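Local coordinates for halorhodopsin (Halobacterium salinarum, PDB 2JAF), which pumps chloride ions across the membrane, using light absorbed by a bound retinal chromophore, at residues R58-I69 with M118-D128; L159-I167 with P211-L221. The protein carries 2 engineered substitutions. All coordinates share one frame; numbering follows the deposited sequence.

Contact 1: residues R58-I69 with M118-D128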
loop_
_atom_site.group_PDB
_atom_site.type_symbol
_atom_site.label_atom_id
_atom_site.label_comp_id
_atom_site.label_asym_id
_atom_site.label_seq_id
_atom_site.Cartn_x
_atom_site.Cartn_y
_atom_site.Cartn_z
ATOM N N ARG A 58 -9.878 16.307 17.004
ATOM C CA ARG A 58 -8.863 15.313 17.345
ATOM C C ARG A 58 -9.454 14.045 17.971
ATOM O O ARG A 58 -9.152 12.932 17.536
ATOM C CB ARG A 58 -7.841 15.922 18.310
ATOM C CG ARG A 58 -7.168 17.186 17.799
ATOM C CD ARG A 58 -6.234 16.891 16.645
ATOM N NE ARG A 58 -5.118 16.041 17.053
ATOM C CZ ARG A 58 -4.128 15.672 16.244
ATOM N NH1 ARG A 58 -4.117 16.080 14.981
ATOM N NH2 ARG A 58 -3.147 14.903 16.699
ATOM N N PRO A 59 -10.302 14.199 19.005
ATOM C CA PRO A 59 -10.924 13.057 19.683
ATOM C C PRO A 59 -11.644 12.095 18.742
ATOM O O PRO A 59 -11.299 10.915 18.656
ATOM C CB PRO A 59 -11.887 13.723 20.663
ATOM C CG PRO A 59 -11.187 14.996 20.997
ATOM C CD PRO A 59 -10.710 15.463 19.645
ATOM N N ARG A 60 -12.652 12.611 18.047
ATOM C CA ARG A 60 -13.444 11.817 17.116
ATOM C C ARG A 60 -12.566 11.144 16.065
ATOM O O ARG A 60 -12.847 10.026 15.635
ATOM C CB ARG A 60 -14.479 12.712 16.430
ATOM C CG ARG A 60 -15.416 11.981 15.491
ATOM C CD ARG A 60 -16.278 12.968 14.722
ATOM N NE ARG A 60 -17.204 12.300 13.813
ATOM C CZ ARG A 60 -18.213 11.532 14.209
ATOM N NH1 ARG A 60 -18.429 11.330 15.502
ATOM N NH2 ARG A 60 -19.005 10.965 13.310
ATOM N N LEU A 61 -11.506 11.830 15.657
ATOM C CA LEU A 61 -10.584 11.306 14.653
ATOM C C LEU A 61 -9.832 10.075 15.158
ATOM O O LEU A 61 -9.675 9.091 14.432
ATOM C CB LEU A 61 -9.581 12.388 14.250
ATOM C CG LEU A 61 -8.515 11.993 13.226
ATOM C CD1 LEU A 61 -9.178 11.512 11.941
ATOM C CD2 LEU A 61 -7.616 13.186 12.952
ATOM N N ILE A 62 -9.353 10.137 16.394
ATOM C CA ILE A 62 -8.631 9.010 16.969
ATOM C C ILE A 62 -9.630 7.884 17.217
ATOM O O ILE A 62 -9.285 6.706 17.147
ATOM C CB ILE A 62 -7.934 9.409 18.286
ATOM C CG1 ILE A 62 -6.894 10.497 18.007
ATOM C CG2 ILE A 62 -7.253 8.197 18.909
ATOM C CD1 ILE A 62 -6.213 11.038 19.250
ATOM N N TRP A 63 -10.874 8.259 17.496
ATOM C CA TRP A 63 -11.937 7.290 17.725
ATOM C C TRP A 63 -12.136 6.435 16.471
ATOM O O TRP A 63 -12.265 5.213 16.558
ATOM C CB TRP A 63 -13.246 8.008 18.063
ATOM C CG TRP A 63 -14.427 7.091 18.168
ATOM C CD1 TRP A 63 -14.586 6.051 19.039
ATOM C CD2 TRP A 63 -15.622 7.139 17.377
ATOM N NE1 TRP A 63 -15.808 5.451 18.842
ATOM C CE2 TRP A 63 -16.464 6.099 17.829
ATOM C CE3 TRP A 63 -16.064 7.963 16.333
ATOM C CZ2 TRP A 63 -17.727 5.859 17.270
ATOM C CZ3 TRP A 63 -17.320 7.725 15.775
ATOM C CH2 TRP A 63 -18.136 6.680 16.248
ATOM N N GLY A 64 -12.163 7.089 15.312
ATOM C CA GLY A 64 -12.345 6.379 14.058
ATOM C C GLY A 64 -11.185 5.452 13.738
ATOM O O GLY A 64 -11.385 4.306 13.331
ATOM N N ALA A 65 -9.968 5.951 13.912
ATOM C CA ALA A 65 -8.777 5.156 13.652
ATOM C C ALA A 65 -8.780 3.941 14.571
ATOM O O ALA A 65 -8.380 2.842 14.176
ATOM C CB ALA A 65 -7.529 5.991 13.895
ATOM N N THR A 66 -9.246 4.143 15.797
ATOM C CA THR A 66 -9.296 3.063 16.773
ATOM C C THR A 66 -10.365 2.031 16.419
ATOM O O THR A 66 -10.152 0.833 16.584
ATOM C CB THR A 66 -9.563 3.613 18.188
ATOM O OG1 THR A 66 -8.533 4.554 18.530
ATOM C CG2 THR A 66 -9.559 2.488 19.209
ATOM N N LEU A 67 -11.506 2.503 15.925
ATOM C CA LEU A 67 -12.601 1.619 15.537
ATOM C C LEU A 67 -12.180 0.617 14.472
ATOM O O LEU A 67 -12.665 -0.515 14.437
ATOM C CB LEU A 67 -13.781 2.436 14.994
ATOM C CG LEU A 67 -14.771 2.993 16.015
ATOM C CD1 LEU A 67 -15.796 3.871 15.308
ATOM C CD2 LEU A 67 -15.460 1.835 16.732
ATOM N N MET A 68 -11.280 1.036 13.598
ATOM C CA MET A 68 -10.837 0.165 12.524
ATOM C C MET A 68 -9.855 -0.920 12.905
ATOM O O MET A 68 -9.659 -1.859 12.142
ATOM C CB MET A 68 -10.259 0.993 11.398
ATOM C CG MET A 68 -11.338 1.675 10.596
ATOM S SD MET A 68 -10.631 2.274 9.102
ATOM C CE MET A 68 -10.071 3.871 9.660
ATOM N N ILE A 69 -9.233 -0.798 14.071
ATOM C CA ILE A 69 -8.293 -1.822 14.498
ATOM C C ILE A 69 -9.033 -3.153 14.579
ATOM O O ILE A 69 -8.591 -4.145 14.001
ATOM C CB ILE A 69 -7.641 -1.453 15.852
ATOM C CG1 ILE A 69 -6.713 -0.251 15.645
ATOM C CG2 ILE A 69 -6.871 -2.649 16.417
ATOM C CD1 ILE A 69 -6.195 0.384 16.923
ATOM N N MET A 118 -2.532 1.026 11.401
ATOM C CA MET A 118 -3.646 1.716 12.047
ATOM C C MET A 118 -3.381 1.908 13.537
ATOM O O MET A 118 -3.762 2.925 14.119
ATOM C CB MET A 118 -4.957 0.962 11.822
ATOM C CG MET A 118 -5.555 1.211 10.445
ATOM S SD MET A 118 -5.759 2.986 10.108
ATOM C CE MET A 118 -4.244 3.337 9.234
ATOM N N ILE A 119 -2.721 0.935 14.157
ATOM C CA ILE A 119 -2.377 1.052 15.573
ATOM C C ILE A 119 -1.414 2.229 15.711
ATOM O O ILE A 119 -1.560 3.070 16.605
ATOM C CB ILE A 119 -1.685 -0.239 16.101
ATOM C CG1 ILE A 119 -2.680 -1.399 16.129
ATOM C CG2 ILE A 119 -1.105 0.001 17.500
ATOM C CD1 ILE A 119 -2.058 -2.742 16.544
ATOM N N LEU A 120 -0.430 2.288 14.815
ATOM C CA LEU A 120 0.566 3.357 14.830
ATOM C C LEU A 120 -0.062 4.711 14.491
ATOM O O LEU A 120 0.365 5.748 14.996
ATOM C CB LEU A 120 1.702 3.025 13.852
ATOM C CG LEU A 120 2.482 1.753 14.235
ATOM C CD1 LEU A 120 3.447 1.349 13.123
ATOM C CD2 LEU A 120 3.242 2.002 15.536
ATOM N N LEU A 121 -1.076 4.699 13.634
ATOM C CA LEU A 121 -1.761 5.935 13.270
ATOM C C LEU A 121 -2.472 6.484 14.507
ATOM O O LEU A 121 -2.373 7.670 14.822
ATOM C CB LEU A 121 -2.782 5.674 12.157
ATOM C CG LEU A 121 -3.673 6.871 11.798
ATOM C CD1 LEU A 121 -2.811 8.049 11.353
ATOM C CD2 LEU A 121 -4.649 6.470 10.709
ATOM N N ALA A 122 -3.181 5.609 15.216
ATOM C CA ALA A 122 -3.899 6.015 16.420
ATOM C C ALA A 122 -2.939 6.581 17.457
ATOM O O ALA A 122 -3.186 7.639 18.038
ATOM C CB ALA A 122 -4.666 4.830 17.005
ATOM N N LEU A 123 -1.839 5.870 17.688
ATOM C CA LEU A 123 -0.833 6.302 18.649
ATOM C C LEU A 123 -0.181 7.607 18.186
ATOM O O LEU A 123 0.104 8.493 18.994
ATOM C CB LEU A 123 0.244 5.225 18.792
ATOM C CG LEU A 123 0.846 4.890 20.157
ATOM C CD1 LEU A 123 2.279 4.459 19.938
ATOM C CD2 LEU A 123 0.793 6.073 21.105
ATOM N N GLY A 124 0.062 7.713 16.881
ATOM C CA GLY A 124 0.682 8.904 16.330
ATOM C C GLY A 124 -0.180 10.146 16.475
ATOM O O GLY A 124 0.323 11.223 16.801
ATOM N N LEU A 125 -1.476 10.003 16.220
ATOM C CA LEU A 125 -2.398 11.124 16.349
ATOM C C LEU A 125 -2.444 11.546 17.816
ATOM O O LEU A 125 -2.347 12.726 18.137
ATOM C CB LEU A 125 -3.795 10.721 15.869
ATOM C CG LEU A 125 -3.936 10.410 14.375
ATOM C CD1 LEU A 125 -5.321 9.864 14.077
ATOM C CD2 LEU A 125 -3.677 11.678 13.571
ATOM N N LEU A 126 -2.573 10.569 18.707
ATOM C CA LEU A 126 -2.616 10.849 20.135
ATOM C C LEU A 126 -1.389 11.643 20.566
ATOM O O LEU A 126 -1.495 12.607 21.325
ATOM C CB LEU A 126 -2.682 9.540 20.927
ATOM C CG LEU A 126 -2.713 9.657 22.451
ATOM C CD1 LEU A 126 -3.966 10.401 22.891
ATOM C CD2 LEU A 126 -2.677 8.269 23.065
ATOM N N ALA A 127 -0.225 11.234 20.072
ATOM C CA ALA A 127 1.028 11.898 20.408
ATOM C C ALA A 127 1.275 13.133 19.546
ATOM O O ALA A 127 2.230 13.871 19.772
ATOM C CB ALA A 127 2.186 10.920 20.260
ATOM N N ASP A 128 0.415 13.349 18.556
ATOM C CA ASP A 128 0.537 14.501 17.664
ATOM C C ASP A 128 1.961 14.646 17.124
ATOM O O ASP A 128 2.600 15.687 17.289
ATOM C CB ASP A 128 0.130 15.775 18.412
ATOM C CG ASP A 128 -0.007 16.970 17.492
ATOM O OD1 ASP A 128 -0.729 16.854 16.479
ATOM O OD2 ASP A 128 0.601 18.021 17.786
#
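I62 and L125 form the close-packed middle: their side chains run past each other in opposite directions, CG1 of I62 lying 3.8 Å from CB of L125. With CG1 beside its backbone N (chi1 -62°) and the chain extended beyond, I62 carries CD1 to the backbone of L126, 3.7 Å from its CA. L125 sends CD1 across L61, 3.9 Å from CG, the two leucines crossing nearly at a right angle. A65 and A122 keep the backbones close here, and the CA atoms of I62 and A122 are 5.6 Å apart. The helices, part of the bacteriorhodopsin-like seven-helix bundle, run antiparallel at 161°, their segment axes approaching to 8.8 Å. Towards the retinal packing loosens, M68 CE to M118 SD and I69 CG1 to M118 CB each spanning 4.4 Å, though I69 CD1 meets I119 CG1 more closely. Along one flank, L61 and M68 also pack on T136 of the second subunit. The opposite end is polar and partly exposed. There R58, bent at chi2 and chi3, brings NH2 within 2.7 Å of L125 O, a weak, poorly aligned bond, and D128 OD1 lies over a face of the guanidinium, 3.1 Å from NH2, a bridge of charge alone. D128 leaves the helix through a Schellman motif. A leucine in place of R58 would probably leave the D128 carboxylate without this opposite charge.

Contact 2: residues L159-I167 with P211-L221. With BOG (octyl beta-D-glucopyranoside), chain F; RET (retinal), chain G.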
loop_
_atom_site.group_PDB
_atom_site.type_symbol
_atom_site.label_atom_id
_atom_site.label_comp_id
_atom_site.label_asym_id
_atom_site.label_seq_id
_atom_site.Cartn_x
_atom_site.Cartn_y
_atom_site.Cartn_z
ATOM N N LEU A 159 18.106 -21.000 5.070
ATOM C CA LEU A 159 18.871 -19.764 5.188
ATOM C C LEU A 159 18.060 -18.507 4.843
ATOM O O LEU A 159 18.085 -17.513 5.572
ATOM C CB LEU A 159 20.093 -19.825 4.270
ATOM C CG LEU A 159 20.796 -18.487 4.014
ATOM C CD1 LEU A 159 21.387 -17.972 5.317
ATOM C CD2 LEU A 159 21.881 -18.659 2.954
ATOM N N PHE A 160 17.351 -18.548 3.723
ATOM C CA PHE A 160 16.569 -17.394 3.300
ATOM C C PHE A 160 15.357 -17.119 4.184
ATOM O O PHE A 160 14.972 -15.962 4.362
ATOM C CB PHE A 160 16.156 -17.555 1.837
ATOM C CG PHE A 160 17.326 -17.596 0.891
ATOM C CD1 PHE A 160 18.187 -16.510 0.792
ATOM C CD2 PHE A 160 17.573 -18.723 0.112
ATOM C CE1 PHE A 160 19.286 -16.542 -0.072
ATOM C CE2 PHE A 160 18.670 -18.769 -0.758
ATOM C CZ PHE A 160 19.526 -17.682 -0.851
ATOM N N ARG A 161 14.759 -18.169 4.744
ATOM C CA ARG A 161 13.618 -17.979 5.639
ATOM C C ARG A 161 14.086 -17.140 6.830
ATOM O O ARG A 161 13.439 -16.163 7.210
ATOM C CB ARG A 161 13.082 -19.325 6.145
ATOM C CG ARG A 161 12.394 -20.180 5.090
ATOM C CD ARG A 161 11.897 -21.499 5.679
ATOM N NE ARG A 161 10.842 -21.333 6.687
ATOM C CZ ARG A 161 9.553 -21.144 6.408
ATOM N NH1 ARG A 161 9.145 -21.093 5.146
ATOM N NH2 ARG A 161 8.666 -21.012 7.388
ATOM N N TRP A 162 15.220 -17.515 7.411
ATOM C CA TRP A 162 15.738 -16.784 8.559
ATOM C C TRP A 162 16.352 -15.435 8.216
ATOM O O TRP A 162 16.366 -14.526 9.053
ATOM C CB TRP A 162 16.730 -17.654 9.336
ATOM C CG TRP A 162 16.028 -18.706 10.151
ATOM C CD1 TRP A 162 15.917 -20.034 9.857
ATOM C CD2 TRP A 162 15.296 -18.502 11.370
ATOM N NE1 TRP A 162 15.159 -20.669 10.816
ATOM C CE2 TRP A 162 14.766 -19.756 11.755
ATOM C CE3 TRP A 162 15.035 -17.381 12.171
ATOM C CZ2 TRP A 162 13.984 -19.923 12.911
ATOM C CZ3 TRP A 162 14.256 -17.544 13.325
ATOM C CH2 TRP A 162 13.741 -18.811 13.680
ATOM N N ALA A 163 16.866 -15.287 6.998
ATOM C CA ALA A 163 17.427 -14.000 6.608
ATOM C C ALA A 163 16.279 -12.983 6.544
ATOM O O ALA A 163 16.439 -11.825 6.934
ATOM C CB ALA A 163 18.130 -14.111 5.249
ATOM N N PHE A 164 15.113 -13.414 6.062
ATOM C CA PHE A 164 13.961 -12.513 5.997
ATOM C C PHE A 164 13.505 -12.172 7.420
ATOM O O PHE A 164 13.114 -11.036 7.708
ATOM C CB PHE A 164 12.797 -13.154 5.230
ATOM C CG PHE A 164 12.848 -12.939 3.735
ATOM C CD1 PHE A 164 12.883 -11.651 3.201
ATOM C CD2 PHE A 164 12.830 -14.027 2.860
ATOM C CE1 PHE A 164 12.894 -11.445 1.812
ATOM C CE2 PHE A 164 12.842 -13.835 1.471
ATOM C CZ PHE A 164 12.874 -12.543 0.948
ATOM N N TYR A 165 13.550 -13.165 8.302
ATOM C CA TYR A 165 13.154 -12.962 9.694
ATOM C C TYR A 165 14.052 -11.886 10.293
ATOM O O TYR A 165 13.578 -10.994 10.991
ATOM C CB TYR A 165 13.282 -14.278 10.477
ATOM C CG TYR A 165 12.941 -14.193 11.957
ATOM C CD1 TYR A 165 13.877 -13.730 12.888
ATOM C CD2 TYR A 165 11.695 -14.608 12.427
ATOM C CE1 TYR A 165 13.573 -13.690 14.263
ATOM C CE2 TYR A 165 11.379 -14.566 13.792
ATOM C CZ TYR A 165 12.322 -14.108 14.700
ATOM O OH TYR A 165 12.002 -14.052 16.036
ATOM N N ALA A 166 15.349 -11.962 10.000
ATOM C CA ALA A 166 16.302 -10.981 10.514
ATOM C C ALA A 166 16.031 -9.563 9.989
ATOM O O ALA A 166 16.084 -8.591 10.745
ATOM C CB ALA A 166 17.746 -11.418 10.158
ATOM N N ILE A 167 15.758 -9.434 8.694
ATOM C CA ILE A 167 15.480 -8.122 8.114
ATOM C C ILE A 167 14.176 -7.562 8.678
ATOM O O ILE A 167 14.053 -6.360 8.914
ATOM C CB ILE A 167 15.381 -8.195 6.572
ATOM C CG1 ILE A 167 16.739 -8.574 5.982
ATOM C CG2 ILE A 167 14.954 -6.844 6.005
ATOM C CD1 ILE A 167 17.828 -7.545 6.243
ATOM N N PRO A 211 7.299 -12.086 17.180
ATOM C CA PRO A 211 8.444 -12.805 16.605
ATOM C C PRO A 211 8.872 -14.004 17.457
ATOM O O PRO A 211 9.502 -14.936 16.956
ATOM C CB PRO A 211 9.525 -11.726 16.499
ATOM C CG PRO A 211 9.127 -10.701 17.553
ATOM C CD PRO A 211 7.622 -10.664 17.391
ATOM N N ILE A 212 8.524 -13.991 18.742
ATOM C CA ILE A 212 8.869 -15.112 19.613
ATOM C C ILE A 212 8.000 -16.301 19.223
ATOM O O ILE A 212 8.486 -17.426 19.109
ATOM C CB ILE A 212 8.637 -14.759 21.101
ATOM C CG1 ILE A 212 9.656 -13.701 21.528
ATOM C CG2 ILE A 212 8.758 -16.007 21.973
ATOM C CD1 ILE A 212 9.513 -13.240 22.970
ATOM N N VAL A 213 6.709 -16.051 19.019
ATOM C CA VAL A 213 5.792 -17.113 18.632
ATOM C C VAL A 213 6.233 -17.694 17.289
ATOM O O VAL A 213 6.249 -18.913 17.113
ATOM C CB VAL A 213 4.338 -16.591 18.495
ATOM C CG1 VAL A 213 3.458 -17.661 17.858
ATOM C CG2 VAL A 213 3.775 -16.229 19.870
ATOM N N TRP A 214 6.591 -16.824 16.349
ATOM C CA TRP A 214 7.016 -17.288 15.023
ATOM C C TRP A 214 8.233 -18.201 15.137
ATOM O O TRP A 214 8.273 -19.285 14.542
ATOM C CB TRP A 214 7.374 -16.107 14.119
ATOM C CG TRP A 214 7.411 -16.463 12.645
ATOM C CD1 TRP A 214 6.380 -16.371 11.761
ATOM C CD2 TRP A 214 8.527 -16.989 11.904
ATOM N NE1 TRP A 214 6.779 -16.802 10.514
ATOM C CE2 TRP A 214 8.091 -17.188 10.576
ATOM C CE3 TRP A 214 9.850 -17.311 12.236
ATOM C CZ2 TRP A 214 8.935 -17.695 9.574
ATOM C CZ3 TRP A 214 10.692 -17.819 11.233
ATOM C CH2 TRP A 214 10.226 -18.002 9.924
ATOM N N ALA A 215 9.221 -17.755 15.909
ATOM C CA ALA A 215 10.454 -18.511 16.107
ATOM C C ALA A 215 10.269 -19.818 16.873
ATOM O O ALA A 215 10.903 -20.821 16.550
ATOM C CB ALA A 215 11.487 -17.641 16.820
ATOM N N VAL A 216 9.423 -19.806 17.897
ATOM C CA VAL A 216 9.195 -21.007 18.696
ATOM C C VAL A 216 8.248 -21.987 18.004
ATOM O O VAL A 216 8.394 -23.210 18.145
ATOM C CB VAL A 216 8.636 -20.632 20.091
ATOM C CG1 VAL A 216 8.249 -21.884 20.872
ATOM C CG2 VAL A 216 9.682 -19.840 20.854
ATOM N N GLY A 217 7.302 -21.443 17.243
ATOM C CA GLY A 217 6.323 -22.256 16.538
ATOM C C GLY A 217 6.792 -23.050 15.330
ATOM O O GLY A 217 7.961 -23.024 14.950
ATOM N N VAL A 218 5.839 -23.737 14.704
ATOM C CA VAL A 218 6.090 -24.605 13.560
ATOM C C VAL A 218 6.798 -24.015 12.341
ATOM O O VAL A 218 7.548 -24.718 11.666
ATOM C CB VAL A 218 4.764 -25.270 13.093
ATOM C CG1 VAL A 218 3.786 -24.206 12.599
ATOM C CG2 VAL A 218 5.045 -26.291 12.004
ATOM N N GLU A 219 6.578 -22.739 12.050
ATOM C CA GLU A 219 7.220 -22.133 10.889
ATOM C C GLU A 219 8.652 -21.688 11.180
ATOM O O GLU A 219 9.442 -21.452 10.260
ATOM C CB GLU A 219 6.366 -20.966 10.383
ATOM C CG GLU A 219 4.974 -21.429 9.954
ATOM C CD GLU A 219 4.074 -20.310 9.466
ATOM O OE1 GLU A 219 4.191 -19.890 8.295
ATOM O OE2 GLU A 219 3.238 -19.850 10.268
ATOM N N GLY A 220 8.982 -21.595 12.466
ATOM C CA GLY A 220 10.319 -21.200 12.872
ATOM C C GLY A 220 11.158 -22.403 13.277
ATOM O O GLY A 220 11.444 -23.268 12.448
ATOM N N LEU A 221 11.545 -22.465 14.549
ATOM C CA LEU A 221 12.354 -23.569 15.052
ATOM C C LEU A 221 11.531 -24.831 15.284
ATOM O O LEU A 221 12.082 -25.924 15.435
ATOM C CB LEU A 221 13.034 -23.165 16.364
ATOM C CG LEU A 221 14.024 -21.994 16.325
ATOM C CD1 LEU A 221 14.437 -21.631 17.744
ATOM C CD2 LEU A 221 15.244 -22.366 15.486
HETATM C C1 BOG F . 16.877 -23.754 12.648
HETATM O O1 BOG F . 17.405 -22.690 11.851
HETATM C C2 BOG F . 15.537 -24.278 12.033
HETATM O O2 BOG F . 14.589 -23.210 11.946
HETATM C C3 BOG F . 14.990 -25.445 12.914
HETATM O O3 BOG F . 13.765 -25.941 12.380
HETATM C C4 BOG F . 16.051 -26.571 12.963
HETATM O O4 BOG F . 15.590 -27.669 13.757
HETATM C C5 BOG F . 17.390 -26.014 13.553
HETATM O O5 BOG F . 17.848 -24.881 12.739
HETATM C C6 BOG F . 18.470 -27.112 13.588
HETATM O O6 BOG F . 19.009 -27.380 12.289
HETATM C "C1'" BOG F . 18.627 -22.170 12.375
HETATM C "C2'" BOG F . 18.847 -20.772 11.857
HETATM C "C3'" BOG F . 18.551 -19.796 12.964
HETATM C "C4'" BOG F . 18.751 -18.357 12.538
HETATM C "C5'" BOG F . 18.437 -17.408 13.687
HETATM C "C6'" BOG F . 18.286 -15.984 13.181
HETATM C "C7'" BOG F . 17.973 -15.021 14.292
HETATM C "C8'" BOG F . 17.832 -13.622 13.740
HETATM C C1 RET G . 7.175 -11.470 12.474
HETATM C C2 RET G . 8.334 -12.451 11.965
HETATM C C3 RET G . 9.646 -11.781 11.489
HETATM C C4 RET G . 10.296 -10.916 12.664
HETATM C C5 RET G . 9.305 -9.908 13.372
HETATM C C6 RET G . 7.773 -10.152 13.307
HETATM C C7 RET G . 6.877 -9.106 13.907
HETATM C C8 RET G . 5.526 -8.947 13.915
HETATM C C9 RET G . 4.813 -8.012 14.744
HETATM C C10 RET G . 3.437 -8.200 14.596
HETATM C C11 RET G . 2.481 -7.478 15.277
HETATM C C12 RET G . 1.123 -7.788 15.103
HETATM C C13 RET G . 0.043 -7.030 15.717
HETATM C C14 RET G . -1.244 -7.512 15.338
HETATM C C15 RET G . -2.436 -6.875 15.589
HETATM C C16 RET G . 6.442 -11.038 11.151
HETATM C C17 RET G . 6.205 -12.384 13.387
HETATM C C18 RET G . 9.963 -8.748 14.103
HETATM C C19 RET G . 5.572 -7.039 15.810
HETATM C C20 RET G . 0.293 -5.868 16.696
HETATM O O HOH W 1 12.112 -21.451 9.346
HETATM O O HOH W 2 5.826 -21.254 6.660
#
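Y165, W162 and W214 meet as an aromatic cluster between helix 158-180 and the end of helix 193-216. W214 directs its edge at a face of W162 in a T-shaped pair, the six-membered rings 5.5 Å apart between centroids with planes at 86°. Its CE3 comes within 3.3 Å of Y165 CD2, but those rings, inclined at 38°, are neither stacked nor edge-to-face. CH2 of W162 meets A215 CB near the indole plane.

Hydrogen bonds to main-chain carbonyls join the polar atoms. Y165, its CG anti to the backbone N, reaches to P211, and its OH donates to P211 O at 2.8 Å from above the carbonyl plane; A215 N binds the same oxygen from the opposite face. R161 NH2 donates to E219 O at 3.0 Å, nearly straight at 170°, in the carbonyl plane on a lone pair. One water links R161 NE to the same carbonyl, and a second joins NH2 to E219 OE1. The guanidinium is tied by NH1 to T154 O, and the E219 carboxylate to Y109 and S104.

Two bound molecules adjoin the cluster: retinal, whose pocket includes Y165, P211 and W214, and the detergent octyl glucoside. Retinal lies over one face of Y165, C3 3.6 Å from CD2, and over one face of W214, while P211 CB touches its C5. The glucoside tail covers the W162 face turned away from W214, and W162 NE1 donates to the sugar O2 at 2.8 Å.

One face each of Y165 and W214, with P211, lies against the retinal ring, while P211 O and E219 O accept the tyrosine O-H and arginine N-H; the R161 guanidinium and the E219 carboxylate, bridged by a water but not in direct contact, probably partly offset each other's charge.

Overall arrangement
Contact 1 and contact 2 lie on opposite sides of the chain's centre, about 15 and 17 Å from it, with their own centres 31 Å apart and their nearest atoms about 13 Å apart. They are therefore not in touch, and along the chain contact 1 closes before contact 2 opens. Retinal is the element common to both: I119, in contact 1, has its side chain about 4 Å from the chromophore, whereas Y165, P211 and W214, in contact 2, line its ring end. Helix 193-216 gives a second connection, carrying part of contact 2 and also supplying W207, which touches I119. Both contacts also border neighbouring subunits, the second at contact 1 and the third at contact 2.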